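Local coordinates for dermonecrotic toxin (Pasteurella multocida, PDB 2EBF), which is a potent mitogenic and osteolytic toxin associated with pig atrophic rhinitis, whose C-terminal region, with its thiol protease-like catalytic triad, forms this chain, at residues I144-S149 and A310-F315; T182-P187 and T317-R322; D607-D612 and M640-G645; E600-K605 and A669-A674. All blocks are in the same frame, centred on the assembly; numbering follows the deposited sequence.

How the contacts relate
From the N terminus, the chain first passes 144-149, the loop between helices 135-143 and 151-164, and then 182-187, before the start of helix 312-333, with the two residues before it, meets the first (contact 1) and 317-322 meets the second (contact 2). Their segments alternate along the chain, so the two loops cross; both contacts, with centres 7 Å apart, attach the loops after helices 135-143 and 171-180 to helix 312-333. Contacts 3 and 4 come later, in the C3 domain. Contact 4 joins helix 596-610 to strand 660-673. Nested inside its loop, contact 3 joins the end of that helix to the turn between helix 629-639 and strand 643-656, beside strand 660-673.

Contact 1: I144-S149 and A310-F315; sequences IPNKGS and ATRNFF. With GLC (alpha-D-glucopyranose), chain B; GLC (alpha-D-glucopyranose), chain C.
Asn-146 and Ser-149 meet Arg-312 and Phe-315 in a mixed polar and aromatic contact, partly buried, between the loop that follows helix 135-143 and the first turn of helix 312-333. The loop makes a type I beta turn from Asn-146 to Ser-149, closed by Ser-149 N donating to Asn-146 O. The Asn-146 amide comes crosswise to the Phe-315 ring, their planes 87° apart, and ND2 lies 3.6 Å from Phe-315 CZ. Ser-149 CB stands at the ring's edge, 4.2 Å from Phe-315 CE2. With CG anti to the backbone N (chi1 -174°), Phe-315 reaches out from the helix to both residues. The amide is held by outside partners, ND2 donating to Ala-186 O and OD1 accepting from Phe-188 N. A water also donates to Asn-146 OD1 at 2.6 Å and accepts a weak bond from Arg-312 NH2 at 3.3 Å. Two kinks, at chi2 and chi3, steer Arg-312 to the loop, where NH1 lies 4.0 Å from Ser-149 CA. Its guanidinium forms a salt bridge with Glu-100 of helix 88-108 and a cation-pi contact with Phe-188, while NE approaches O6 of the chain B glucose to 3.0 Å. Lys-147, whose CB points away from the helix, donates from NZ to O5 of the chain C glucose at 3.0 Å, with Asp-103 as its salt-bridge partner. Between the segments the polar link thus passes through a water and through Glu-100, which also accepts from Gly-148 N; Glu-100 and Asp-103 probably balance the two basic groups that line the separate sugar pockets.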
loop_
_atom_site.group_PDB
_atom_site.type_symbol
_atom_site.label_atom_id
_atom_site.label_comp_id
_atom_site.label_asym_id
_atom_site.label_seq_id
_atom_site.Cartn_x
_atom_site.Cartn_y
_atom_site.Cartn_z
ATOM N N ILE A 144 -17.838 -4.379 1.160
ATOM C CA ILE A 144 -17.395 -3.357 0.201
ATOM C C ILE A 144 -18.093 -3.589 -1.156
ATOM O O ILE A 144 -18.024 -4.686 -1.699
ATOM C CB ILE A 144 -15.846 -3.352 0.018
ATOM C CG1 ILE A 144 -15.148 -3.227 1.377
ATOM C CG2 ILE A 144 -15.402 -2.214 -0.927
ATOM C CD1 ILE A 144 -13.657 -3.561 1.354
ATOM N N PRO A 145 -18.768 -2.555 -1.702
ATOM C CA PRO A 145 -19.464 -2.695 -2.988
ATOM C C PRO A 145 -18.481 -3.029 -4.110
ATOM O O PRO A 145 -17.295 -2.772 -3.961
ATOM C CB PRO A 145 -20.073 -1.300 -3.214
ATOM C CG PRO A 145 -20.138 -0.686 -1.825
ATOM C CD PRO A 145 -18.914 -1.197 -1.140
ATOM N N ASN A 146 -18.984 -3.594 -5.210
ATOM C CA ASN A 146 -18.182 -3.946 -6.397
ATOM C C ASN A 146 -17.094 -4.965 -6.055
ATOM O O ASN A 146 -15.896 -4.644 -6.048
ATOM C CB ASN A 146 -17.544 -2.716 -7.052
ATOM C CG ASN A 146 -18.396 -1.459 -6.924
ATOM O OD1 ASN A 146 -19.566 -1.426 -7.319
ATOM N ND2 ASN A 146 -17.803 -0.419 -6.373
ATOM N N LYS A 147 -17.525 -6.191 -5.772
ATOM C CA LYS A 147 -16.615 -7.264 -5.382
ATOM C C LYS A 147 -15.547 -7.561 -6.415
ATOM O O LYS A 147 -14.508 -8.129 -6.075
ATOM C CB LYS A 147 -17.392 -8.537 -5.086
ATOM C CG LYS A 147 -18.327 -8.412 -3.898
ATOM C CD LYS A 147 -19.039 -9.721 -3.642
ATOM C CE LYS A 147 -19.927 -9.633 -2.394
ATOM N NZ LYS A 147 -21.039 -8.655 -2.577
ATOM N N GLY A 148 -15.798 -7.180 -7.668
ATOM C CA GLY A 148 -14.814 -7.343 -8.728
ATOM C C GLY A 148 -14.032 -6.095 -9.086
ATOM O O GLY A 148 -13.443 -6.030 -10.147
ATOM N N SER A 149 -14.029 -5.087 -8.216
ATOM C CA SER A 149 -13.266 -3.857 -8.512
ATOM C C SER A 149 -11.756 -3.997 -8.317
ATOM O O SER A 149 -10.987 -3.146 -8.770
ATOM C CB SER A 149 -13.759 -2.711 -7.633
ATOM O OG SER A 149 -13.391 -2.969 -6.288
ATOM N N ALA A 310 -16.891 7.667 -14.056
ATOM C CA ALA A 310 -15.707 6.908 -14.442
ATOM C C ALA A 310 -16.074 5.759 -15.377
ATOM O O ALA A 310 -17.146 5.161 -15.245
ATOM C CB ALA A 310 -14.960 6.388 -13.203
ATOM N N THR A 311 -15.201 5.466 -16.338
ATOM C CA THR A 311 -15.292 4.196 -17.036
ATOM C C THR A 311 -14.993 3.115 -16.009
ATOM O O THR A 311 -14.242 3.363 -15.065
ATOM C CB THR A 311 -14.270 4.087 -18.178
ATOM O OG1 THR A 311 -14.458 2.846 -18.869
ATOM C CG2 THR A 311 -12.872 4.133 -17.656
ATOM N N ARG A 312 -15.567 1.929 -16.181
ATOM C CA ARG A 312 -15.304 0.846 -15.226
ATOM C C ARG A 312 -13.815 0.538 -15.162
ATOM O O ARG A 312 -13.286 0.199 -14.107
ATOM C CB ARG A 312 -16.106 -0.416 -15.555
ATOM C CG ARG A 312 -15.755 -1.619 -14.657
ATOM C CD ARG A 312 -15.771 -1.269 -13.161
ATOM N NE ARG A 312 -17.063 -1.571 -12.585
ATOM C CZ ARG A 312 -17.298 -2.469 -11.628
ATOM N NH1 ARG A 312 -16.318 -3.154 -11.045
ATOM N NH2 ARG A 312 -18.545 -2.650 -11.235
ATOM N N ASN A 313 -13.142 0.683 -16.296
ATOM C CA ASN A 313 -11.717 0.429 -16.380
ATOM C C ASN A 313 -10.874 1.385 -15.546
ATOM O O ASN A 313 -9.950 0.961 -14.848
ATOM C CB ASN A 313 -11.277 0.501 -17.833
ATOM C CG ASN A 313 -10.661 -0.784 -18.302
ATOM O OD1 ASN A 313 -9.428 -0.896 -18.407
ATOM N ND2 ASN A 313 -11.506 -1.787 -18.560
ATOM N N PHE A 314 -11.185 2.681 -15.642
ATOM C CA PHE A 314 -10.500 3.710 -14.868
ATOM C C PHE A 314 -10.832 3.538 -13.389
ATOM O O PHE A 314 -9.959 3.654 -12.531
ATOM C CB PHE A 314 -10.909 5.109 -15.349
ATOM C CG PHE A 314 -10.302 6.232 -14.557
ATOM C CD1 PHE A 314 -8.949 6.522 -14.660
ATOM C CD2 PHE A 314 -11.087 7.004 -13.711
ATOM C CE1 PHE A 314 -8.382 7.572 -13.925
ATOM C CE2 PHE A 314 -10.529 8.051 -12.969
ATOM C CZ PHE A 314 -9.178 8.331 -13.081
ATOM N N PHE A 315 -12.101 3.260 -13.114
ATOM C CA PHE A 315 -12.568 2.986 -11.755
ATOM C C PHE A 315 -11.750 1.855 -11.109
ATOM O O PHE A 315 -11.165 2.044 -10.048
ATOM C CB PHE A 315 -14.069 2.656 -11.776
ATOM C CG PHE A 315 -14.681 2.493 -10.409
ATOM C CD1 PHE A 315 -15.240 3.589 -9.743
ATOM C CD2 PHE A 315 -14.715 1.244 -9.794
ATOM C CE1 PHE A 315 -15.822 3.430 -8.464
ATOM C CE2 PHE A 315 -15.293 1.082 -8.508
ATOM C CZ PHE A 315 -15.846 2.179 -7.866
HETATM C C1 GLC B . -22.983 0.128 -14.654
HETATM C C2 GLC B . -23.108 -0.142 -16.158
HETATM C C3 GLC B . -23.293 -1.640 -16.416
HETATM C C4 GLC B . -22.174 -2.453 -15.753
HETATM C C5 GLC B . -22.000 -2.090 -14.267
HETATM C C6 GLC B . -20.751 -2.735 -13.656
HETATM O O1 GLC B . -24.227 -0.170 -14.014
HETATM O O2 GLC B . -24.197 0.601 -16.732
HETATM O O3 GLC B . -23.291 -1.885 -17.825
HETATM O O4 GLC B . -22.430 -3.850 -15.922
HETATM O O5 GLC B . -21.926 -0.667 -14.079
HETATM O O6 GLC B . -19.539 -2.184 -14.203
HETATM C C1 GLC C . -23.100 -7.644 0.490
HETATM C C2 GLC C . -23.555 -6.238 0.879
HETATM C C3 GLC C . -25.059 -6.099 0.613
HETATM C C4 GLC C . -25.386 -6.422 -0.844
HETATM C C5 GLC C . -24.805 -7.782 -1.250
HETATM C C6 GLC C . -24.906 -7.990 -2.756
HETATM O O1 GLC C . -23.767 -8.576 1.344
HETATM O O2 GLC C . -23.254 -5.997 2.259
HETATM O O3 GLC C . -25.538 -4.789 0.922
HETATM O O4 GLC C . -26.814 -6.411 -1.025
HETATM O O5 GLC C . -23.418 -7.887 -0.893
HETATM O O6 GLC C . -24.121 -6.983 -3.408
HETATM O O HOH W 1 -20.893 -3.035 -8.923
#

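Contact 2: T182-P187 and T317-R322; sequences TVISAP and TLVSDR
The guanidinium of Arg-322 has Thr-182 OG1 at its edge, near the plane, while Val-183 approaches it obliquely, CG2 lying 3.4 Å from NH2. A water fills the step to the threonine, accepting from Arg-322 NH2 at 2.8 Å and hydrogen-bonded at the same distance, 2.8 Å, to Thr-182 OG1. The strong partners of the group stand outside the segments: Asp-464 forms a salt bridge with NH1 and Asp-181 with NH2. Together with the water, these two salt bridges probably limit rotation of the group and offset its charge. The arginine chain, bent at chi2 and chi3, crosses the valine side chain at about a right angle.

Asp-181 also organises the loop, since its OD1 accepts from the backbone N of both Val-183 and Ile-184 at the start of a type I beta turn, Val-183 to Ala-186, that follows helix 171-180. This turn lies against the first half of helix 312-333, bringing Ile-184 CA within 5.5 Å of Val-319 CA.

The rest of the contact is apolar. The two branches of Val-183 divide the work, CG2 meeting Leu-318 CD2 at 4.1 Å and CG1 meeting Val-319 CG2 at 4.2 Å. That same Val-319 methyl also touches Ile-184 CG1 at 4.1 Å, and Ile-184 CD1 reaches Arg-322 CB at 4.4 Å.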
loop_
_atom_site.group_PDB
_atom_site.type_symbol
_atom_site.label_atom_id
_atom_site.label_comp_id
_atom_site.label_asym_id
_atom_site.label_seq_id
_atom_site.Cartn_x
_atom_site.Cartn_y
_atom_site.Cartn_z
ATOM N N THR A 182 -13.899 7.583 -1.186
ATOM C CA THR A 182 -15.075 7.963 -1.997
ATOM C C THR A 182 -15.203 7.213 -3.327
ATOM O O THR A 182 -16.263 7.255 -3.968
ATOM C CB THR A 182 -15.160 9.487 -2.259
ATOM O OG1 THR A 182 -14.068 9.905 -3.087
ATOM C CG2 THR A 182 -15.144 10.267 -0.944
ATOM N N VAL A 183 -14.135 6.529 -3.736
ATOM C CA VAL A 183 -14.171 5.714 -4.944
ATOM C C VAL A 183 -14.397 4.249 -4.571
ATOM O O VAL A 183 -15.391 3.649 -4.979
ATOM C CB VAL A 183 -12.898 5.897 -5.798
ATOM C CG1 VAL A 183 -12.857 4.897 -6.956
ATOM C CG2 VAL A 183 -12.813 7.339 -6.312
ATOM N N ILE A 184 -13.492 3.692 -3.769
ATOM C CA ILE A 184 -13.522 2.263 -3.447
ATOM C C ILE A 184 -14.850 1.844 -2.816
ATOM O O ILE A 184 -15.378 0.768 -3.123
ATOM C CB ILE A 184 -12.348 1.852 -2.500
ATOM C CG1 ILE A 184 -10.990 2.278 -3.068
ATOM C CG2 ILE A 184 -12.368 0.337 -2.231
ATOM C CD1 ILE A 184 -9.832 2.175 -2.059
ATOM N N SER A 185 -15.394 2.684 -1.934
ATOM C CA SER A 185 -16.593 2.306 -1.194
ATOM C C SER A 185 -17.906 2.618 -1.920
ATOM O O SER A 185 -18.980 2.350 -1.388
ATOM C CB SER A 185 -16.608 2.981 0.181
ATOM O OG SER A 185 -16.828 4.379 0.049
ATOM N N ALA A 186 -17.822 3.196 -3.111
ATOM C CA ALA A 186 -19.014 3.640 -3.830
ATOM C C ALA A 186 -19.537 2.557 -4.778
ATOM O O ALA A 186 -18.786 2.054 -5.612
ATOM C CB ALA A 186 -18.716 4.932 -4.602
ATOM N N PRO A 187 -20.832 2.197 -4.659
ATOM C CA PRO A 187 -21.441 1.321 -5.672
ATOM C C PRO A 187 -21.290 1.968 -7.042
ATOM O O PRO A 187 -21.681 3.119 -7.224
ATOM C CB PRO A 187 -22.911 1.263 -5.256
ATOM C CG PRO A 187 -22.885 1.544 -3.756
ATOM C CD PRO A 187 -21.785 2.566 -3.596
ATOM N N THR A 317 -8.834 0.564 -11.977
ATOM C CA THR A 317 -7.428 0.943 -11.874
ATOM C C THR A 317 -7.175 1.849 -10.672
ATOM O O THR A 317 -6.181 1.693 -9.961
ATOM C CB THR A 317 -6.979 1.643 -13.152
ATOM O OG1 THR A 317 -7.033 0.698 -14.223
ATOM C CG2 THR A 317 -5.553 2.205 -13.008
ATOM N N LEU A 318 -8.084 2.797 -10.463
ATOM C CA LEU A 318 -8.008 3.724 -9.353
ATOM C C LEU A 318 -8.110 2.975 -8.022
ATOM O O LEU A 318 -7.353 3.243 -7.098
ATOM C CB LEU A 318 -9.142 4.729 -9.480
ATOM C CG LEU A 318 -8.979 6.179 -9.023
ATOM C CD1 LEU A 318 -7.691 6.829 -9.542
ATOM C CD2 LEU A 318 -10.203 6.953 -9.492
ATOM N N VAL A 319 -9.043 2.031 -7.938
ATOM C CA VAL A 319 -9.209 1.211 -6.730
ATOM C C VAL A 319 -7.928 0.469 -6.343
ATOM O O VAL A 319 -7.494 0.524 -5.189
ATOM C CB VAL A 319 -10.376 0.194 -6.890
ATOM C CG1 VAL A 319 -10.312 -0.886 -5.811
ATOM C CG2 VAL A 319 -11.711 0.907 -6.856
ATOM N N SER A 320 -7.336 -0.235 -7.304
ATOM C CA SER A 320 -6.165 -1.050 -7.025
ATOM C C SER A 320 -4.883 -0.232 -6.853
ATOM O O SER A 320 -4.039 -0.577 -6.032
ATOM C CB SER A 320 -5.995 -2.143 -8.081
ATOM O OG SER A 320 -5.783 -1.585 -9.347
ATOM N N ASP A 321 -4.744 0.860 -7.606
ATOM C CA ASP A 321 -3.622 1.782 -7.390
ATOM C C ASP A 321 -3.655 2.422 -6.007
ATOM O O ASP A 321 -2.625 2.525 -5.351
ATOM C CB ASP A 321 -3.584 2.875 -8.464
ATOM C CG ASP A 321 -3.102 2.354 -9.808
ATOM O OD1 ASP A 321 -2.736 1.164 -9.890
ATOM O OD2 ASP A 321 -3.083 3.132 -10.789
ATOM N N ARG A 322 -4.831 2.869 -5.578
ATOM C CA ARG A 322 -4.968 3.530 -4.279
ATOM C C ARG A 322 -4.633 2.568 -3.141
ATOM O O ARG A 322 -3.961 2.940 -2.185
ATOM C CB ARG A 322 -6.372 4.092 -4.076
ATOM C CG ARG A 322 -6.785 5.114 -5.119
ATOM C CD ARG A 322 -6.902 6.508 -4.591
ATOM N NE ARG A 322 -8.251 6.817 -4.143
ATOM C CZ ARG A 322 -9.059 7.748 -4.651
ATOM N NH1 ARG A 322 -8.708 8.518 -5.678
ATOM N NH2 ARG A 322 -10.257 7.899 -4.112
HETATM O O HOH W 2 -11.423 10.387 -3.748
#

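Contact 3: D607-D612 and M640-G645; sequences DAIKND and MGLEAG
Met-640 carries most of the contact, reaching with its thioether toward the C-terminal end of helix 596-610. Its chain is extended as far as SD and then bends at chi3 (72°), which turns the methyl CE onto the helix. There CE lies 3.9 Å from Ile-609 CA and 4.0 Å from Ile-609 CG1, the two side chains crossing at about a right angle. Ala-608 adds its CB, 4.2 Å from the same methyl. On the other flank the Met-640 side chain runs past that of Asp-612 in the opposite direction, with SD 3.9 Å from Asp-612 CG. This carboxylate is occupied elsewhere: OD2 forms a salt bridge with Arg-636, and OD1 caps Met-615 N at the start of helix 613-617, Asp-612 being its N-cap. The aspartate thus links helices 613-617 and 629-639 while bordering the methionine.

Gly-641 follows with positive phi (87°) and ends helix 629-639 in a Schellman motif, turning the chain toward the antiparallel sheet of the C3 region; the helix opposite also closes here, Asn-611 being the first residue to leave helical geometry.

Leu-642, just past the turn, directs its CB toward the helix and places CD2 4.2 Å from Ile-609 CG1. Leu-637 of helix 629-639 touches both of these side chains. From Glu-643 the chain enters strand 643-656, where the backbones of Glu-643 and Gly-645 pair with Lys-672 and Ser-670 of strand 660-673.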
loop_
_atom_site.group_PDB
_atom_site.type_symbol
_atom_site.label_atom_id
_atom_site.label_comp_id
_atom_site.label_asym_id
_atom_site.label_seq_id
_atom_site.Cartn_x
_atom_site.Cartn_y
_atom_site.Cartn_z
ATOM N N ASP A 607 34.469 -26.286 17.627
ATOM C CA ASP A 607 35.376 -27.418 17.854
ATOM C C ASP A 607 35.357 -27.871 19.317
ATOM O O ASP A 607 35.240 -29.066 19.597
ATOM C CB ASP A 607 36.805 -27.063 17.427
ATOM C CG ASP A 607 37.783 -28.223 17.615
ATOM O OD1 ASP A 607 37.801 -29.145 16.767
ATOM O OD2 ASP A 607 38.543 -28.208 18.603
ATOM N N ALA A 608 35.470 -26.908 20.232
ATOM C CA ALA A 608 35.423 -27.160 21.676
ATOM C C ALA A 608 34.171 -27.941 22.097
ATOM O O ALA A 608 34.268 -28.955 22.797
ATOM C CB ALA A 608 35.502 -25.849 22.435
ATOM N N ILE A 609 33.009 -27.468 21.663
ATOM C CA ILE A 609 31.735 -28.108 21.986
ATOM C C ILE A 609 31.686 -29.530 21.432
ATOM O O ILE A 609 31.334 -30.468 22.144
ATOM C CB ILE A 609 30.544 -27.291 21.448
ATOM C CG1 ILE A 609 30.488 -25.925 22.138
ATOM C CG2 ILE A 609 29.233 -28.042 21.684
ATOM C CD1 ILE A 609 29.760 -24.857 21.355
ATOM N N LYS A 610 32.057 -29.686 20.163
ATOM C CA LYS A 610 31.996 -30.996 19.517
ATOM C C LYS A 610 32.987 -31.979 20.138
ATOM O O LYS A 610 32.759 -33.192 20.122
ATOM C CB LYS A 610 32.247 -30.862 18.014
ATOM C CG LYS A 610 31.104 -30.196 17.293
ATOM C CD LYS A 610 31.381 -30.048 15.816
ATOM C CE LYS A 610 30.077 -29.798 15.070
ATOM N NZ LYS A 610 30.266 -28.811 13.969
ATOM N N ASN A 611 34.076 -31.441 20.688
ATOM C CA ASN A 611 35.088 -32.249 21.361
ATOM C C ASN A 611 35.003 -32.238 22.884
ATOM O O ASN A 611 35.963 -32.592 23.561
ATOM C CB ASN A 611 36.490 -31.844 20.898
ATOM C CG ASN A 611 36.780 -32.311 19.499
ATOM O OD1 ASN A 611 36.943 -33.509 19.257
ATOM N ND2 ASN A 611 36.838 -31.372 18.559
ATOM N N ASP A 612 33.853 -31.851 23.426
ATOM C CA ASP A 612 33.669 -31.891 24.871
ATOM C C ASP A 612 33.162 -33.269 25.303
ATOM O O ASP A 612 32.172 -33.768 24.770
ATOM C CB ASP A 612 32.720 -30.783 25.335
ATOM C CG ASP A 612 32.637 -30.700 26.846
ATOM O OD1 ASP A 612 31.644 -31.184 27.408
ATOM O OD2 ASP A 612 33.598 -30.189 27.470
ATOM N N MET A 640 31.078 -24.586 30.483
ATOM C CA MET A 640 32.173 -24.346 29.539
ATOM C C MET A 640 32.536 -22.866 29.405
ATOM O O MET A 640 33.513 -22.514 28.737
ATOM C CB MET A 640 31.836 -24.911 28.159
ATOM C CG MET A 640 31.853 -26.427 28.086
ATOM S SD MET A 640 31.244 -27.027 26.507
ATOM C CE MET A 640 32.610 -26.592 25.426
ATOM N N GLY A 641 31.740 -22.000 30.023
ATOM C CA GLY A 641 31.983 -20.559 29.970
ATOM C C GLY A 641 31.371 -19.837 28.784
ATOM O O GLY A 641 31.659 -18.659 28.563
ATOM N N LEU A 642 30.536 -20.540 28.015
ATOM C CA LEU A 642 29.858 -19.948 26.864
ATOM C C LEU A 642 28.616 -19.191 27.302
ATOM O O LEU A 642 28.091 -19.425 28.388
ATOM C CB LEU A 642 29.456 -21.010 25.832
ATOM C CG LEU A 642 30.456 -21.565 24.804
ATOM C CD1 LEU A 642 31.707 -20.712 24.689
ATOM C CD2 LEU A 642 30.823 -22.990 25.130
ATOM N N GLU A 643 28.139 -18.299 26.444
ATOM C CA GLU A 643 26.958 -17.508 26.759
ATOM C C GLU A 643 25.690 -18.248 26.355
ATOM O O GLU A 643 25.552 -18.669 25.211
ATOM C CB GLU A 643 27.013 -16.140 26.077
ATOM C CG GLU A 643 28.244 -15.289 26.424
ATOM C CD GLU A 643 28.356 -14.933 27.907
ATOM O OE1 GLU A 643 29.504 -14.770 28.390
ATOM O OE2 GLU A 643 27.316 -14.813 28.595
ATOM N N ALA A 644 24.764 -18.375 27.302
ATOM C CA ALA A 644 23.481 -19.044 27.067
ATOM C C ALA A 644 22.642 -18.354 26.001
ATOM O O ALA A 644 22.638 -17.124 25.884
ATOM C CB ALA A 644 22.696 -19.138 28.369
ATOM N N GLY A 645 21.968 -19.159 25.186
ATOM C CA GLY A 645 20.970 -18.645 24.257
ATOM C C GLY A 645 19.596 -19.063 24.766
ATOM O O GLY A 645 19.492 -19.885 25.679
#

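Contact 4: E600-K605 and A669-A674; sequences EELMQK and ASFKFA
Phe-673 sits at the centre of the contact, its ring pushed among three side chains of helix 596-610. A chi1 of 177° swings the ring away from the backbone N and out to the helix. Leu-602 supplies the apolar side: its CD1 lies 3.9 Å from Phe-673 CD1 and also meets the edge of Phe-671, 4.1 Å from Phe-671 CZ. Phe-671, two residues back and on the same face of the strand, packs against Phe-678 of the adjacent strand 676-681 and Ile-609 further along the helix.

Glu-601 stands at the Phe-673 ring edge, OE1 in the ring plane, its CD 3.5 Å from Phe-673 CE2 and its carboxylate plane turned 77° from the ring. The Lys-605 side chain crosses that of Phe-673 at about a right angle, CE approaching obliquely to 3.7 Å from Phe-673 CD2. Its NZ forms a long salt bridge, 3.6 Å, with Glu-601 OE2, so the two charges, one helical turn apart, probably partly balance each other. Helix 600-605 and strand 669-673 run nearly antiparallel, at 159°, their axes 10.9 Å apart at closest approach: a helix packed along one face of an antiparallel sheet, an alpha+beta arrangement, in the C3 region.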
loop_
_atom_site.group_PDB
_atom_site.type_symbol
_atom_site.label_atom_id
_atom_site.label_comp_id
_atom_site.label_asym_id
_atom_site.label_seq_id
_atom_site.Cartn_x
_atom_site.Cartn_y
_atom_site.Cartn_z
ATOM N N GLU A 600 37.411 -17.328 13.012
ATOM C CA GLU A 600 38.336 -18.241 13.672
ATOM C C GLU A 600 37.899 -18.563 15.100
ATOM O O GLU A 600 37.967 -19.715 15.538
ATOM C CB GLU A 600 39.766 -17.672 13.634
ATOM C CG GLU A 600 40.020 -16.359 14.424
ATOM C CD GLU A 600 38.992 -15.247 14.163
ATOM O OE1 GLU A 600 38.340 -14.821 15.154
ATOM O OE2 GLU A 600 38.839 -14.811 12.982
ATOM N N GLU A 601 37.439 -17.544 15.817
ATOM C CA GLU A 601 36.972 -17.740 17.182
ATOM C C GLU A 601 35.708 -18.605 17.217
ATOM O O GLU A 601 35.603 -19.522 18.034
ATOM C CB GLU A 601 36.717 -16.406 17.868
ATOM C CG GLU A 601 36.389 -16.561 19.342
ATOM C CD GLU A 601 36.068 -15.254 20.027
ATOM O OE1 GLU A 601 36.069 -14.196 19.355
ATOM O OE2 GLU A 601 35.813 -15.291 21.247
ATOM N N LEU A 602 34.756 -18.304 16.334
ATOM C CA LEU A 602 33.553 -19.123 16.188
ATOM C C LEU A 602 33.884 -20.602 15.959
ATOM O O LEU A 602 33.358 -21.468 16.658
ATOM C CB LEU A 602 32.651 -18.599 15.063
ATOM C CG LEU A 602 31.383 -19.433 14.805
ATOM C CD1 LEU A 602 30.426 -19.423 16.024
ATOM C CD2 LEU A 602 30.660 -18.990 13.541
ATOM N N MET A 603 34.754 -20.886 14.992
ATOM C CA MET A 603 35.102 -22.272 14.665
ATOM C C MET A 603 35.801 -22.993 15.824
ATOM O O MET A 603 35.626 -24.204 16.026
ATOM C CB MET A 603 35.945 -22.349 13.384
ATOM C CG MET A 603 35.253 -21.825 12.116
ATOM S SD MET A 603 33.527 -22.339 11.884
ATOM C CE MET A 603 33.737 -24.104 11.613
ATOM N N GLN A 604 36.596 -22.237 16.575
ATOM C CA GLN A 604 37.263 -22.737 17.772
ATOM C C GLN A 604 36.259 -23.159 18.855
ATOM O O GLN A 604 36.421 -24.199 19.487
ATOM C CB GLN A 604 38.170 -21.651 18.325
ATOM C CG GLN A 604 39.154 -22.118 19.354
ATOM C CD GLN A 604 40.443 -21.354 19.242
ATOM O OE1 GLN A 604 40.555 -20.218 19.721
ATOM N NE2 GLN A 604 41.425 -21.956 18.576
ATOM N N LYS A 605 35.238 -22.332 19.063
ATOM C CA LYS A 605 34.174 -22.633 20.031
ATOM C C LYS A 605 33.368 -23.856 19.614
ATOM O O LYS A 605 33.014 -24.701 20.443
ATOM C CB LYS A 605 33.247 -21.434 20.202
ATOM C CG LYS A 605 33.875 -20.292 20.998
ATOM C CD LYS A 605 32.871 -19.173 21.258
ATOM C CE LYS A 605 33.575 -17.905 21.735
ATOM N NZ LYS A 605 34.328 -18.088 23.018
ATOM N N ALA A 669 19.058 -26.470 22.677
ATOM C CA ALA A 669 19.770 -25.392 23.347
ATOM C C ALA A 669 20.618 -24.638 22.328
ATOM O O ALA A 669 20.793 -25.088 21.188
ATOM C CB ALA A 669 20.655 -25.956 24.444
ATOM N N SER A 670 21.152 -23.493 22.738
ATOM C CA SER A 670 22.020 -22.715 21.873
ATOM C C SER A 670 23.030 -21.949 22.720
ATOM O O SER A 670 22.863 -21.811 23.942
ATOM C CB SER A 670 21.191 -21.742 21.021
ATOM O OG SER A 670 20.513 -20.813 21.845
ATOM N N PHE A 671 24.094 -21.485 22.079
ATOM C CA PHE A 671 24.975 -20.512 22.713
ATOM C C PHE A 671 24.902 -19.233 21.896
ATOM O O PHE A 671 24.494 -19.251 20.731
ATOM C CB PHE A 671 26.422 -21.039 22.868
ATOM C CG PHE A 671 27.182 -21.144 21.574
ATOM C CD1 PHE A 671 27.970 -20.089 21.127
ATOM C CD2 PHE A 671 27.135 -22.306 20.813
ATOM C CE1 PHE A 671 28.667 -20.176 19.935
ATOM C CE2 PHE A 671 27.837 -22.404 19.609
ATOM C CZ PHE A 671 28.608 -21.344 19.173
ATOM N N LYS A 672 25.287 -18.123 22.517
ATOM C CA LYS A 672 25.195 -16.828 21.881
ATOM C C LYS A 672 26.598 -16.317 21.595
ATOM O O LYS A 672 27.463 -16.307 22.472
ATOM C CB LYS A 672 24.409 -15.851 22.760
ATOM C CG LYS A 672 23.896 -14.647 22.005
ATOM C CD LYS A 672 22.551 -14.201 22.528
ATOM C CE LYS A 672 22.086 -12.946 21.803
ATOM N NZ LYS A 672 20.979 -12.290 22.568
ATOM N N PHE A 673 26.825 -15.937 20.344
ATOM C CA PHE A 673 28.113 -15.396 19.947
ATOM C C PHE A 673 27.906 -14.356 18.854
ATOM O O PHE A 673 27.181 -14.596 17.889
ATOM C CB PHE A 673 29.053 -16.509 19.464
ATOM C CG PHE A 673 30.386 -16.007 18.959
ATOM C CD1 PHE A 673 30.635 -15.899 17.595
ATOM C CD2 PHE A 673 31.389 -15.629 19.854
ATOM C CE1 PHE A 673 31.868 -15.425 17.123
ATOM C CE2 PHE A 673 32.623 -15.155 19.393
ATOM C CZ PHE A 673 32.862 -15.055 18.026
ATOM N N ALA A 674 28.548 -13.199 19.034
ATOM C CA ALA A 674 28.494 -12.089 18.083
ATOM C C ALA A 674 27.066 -11.708 17.707
ATOM O O ALA A 674 26.753 -11.544 16.532
ATOM C CB ALA A 674 29.301 -12.422 16.830
#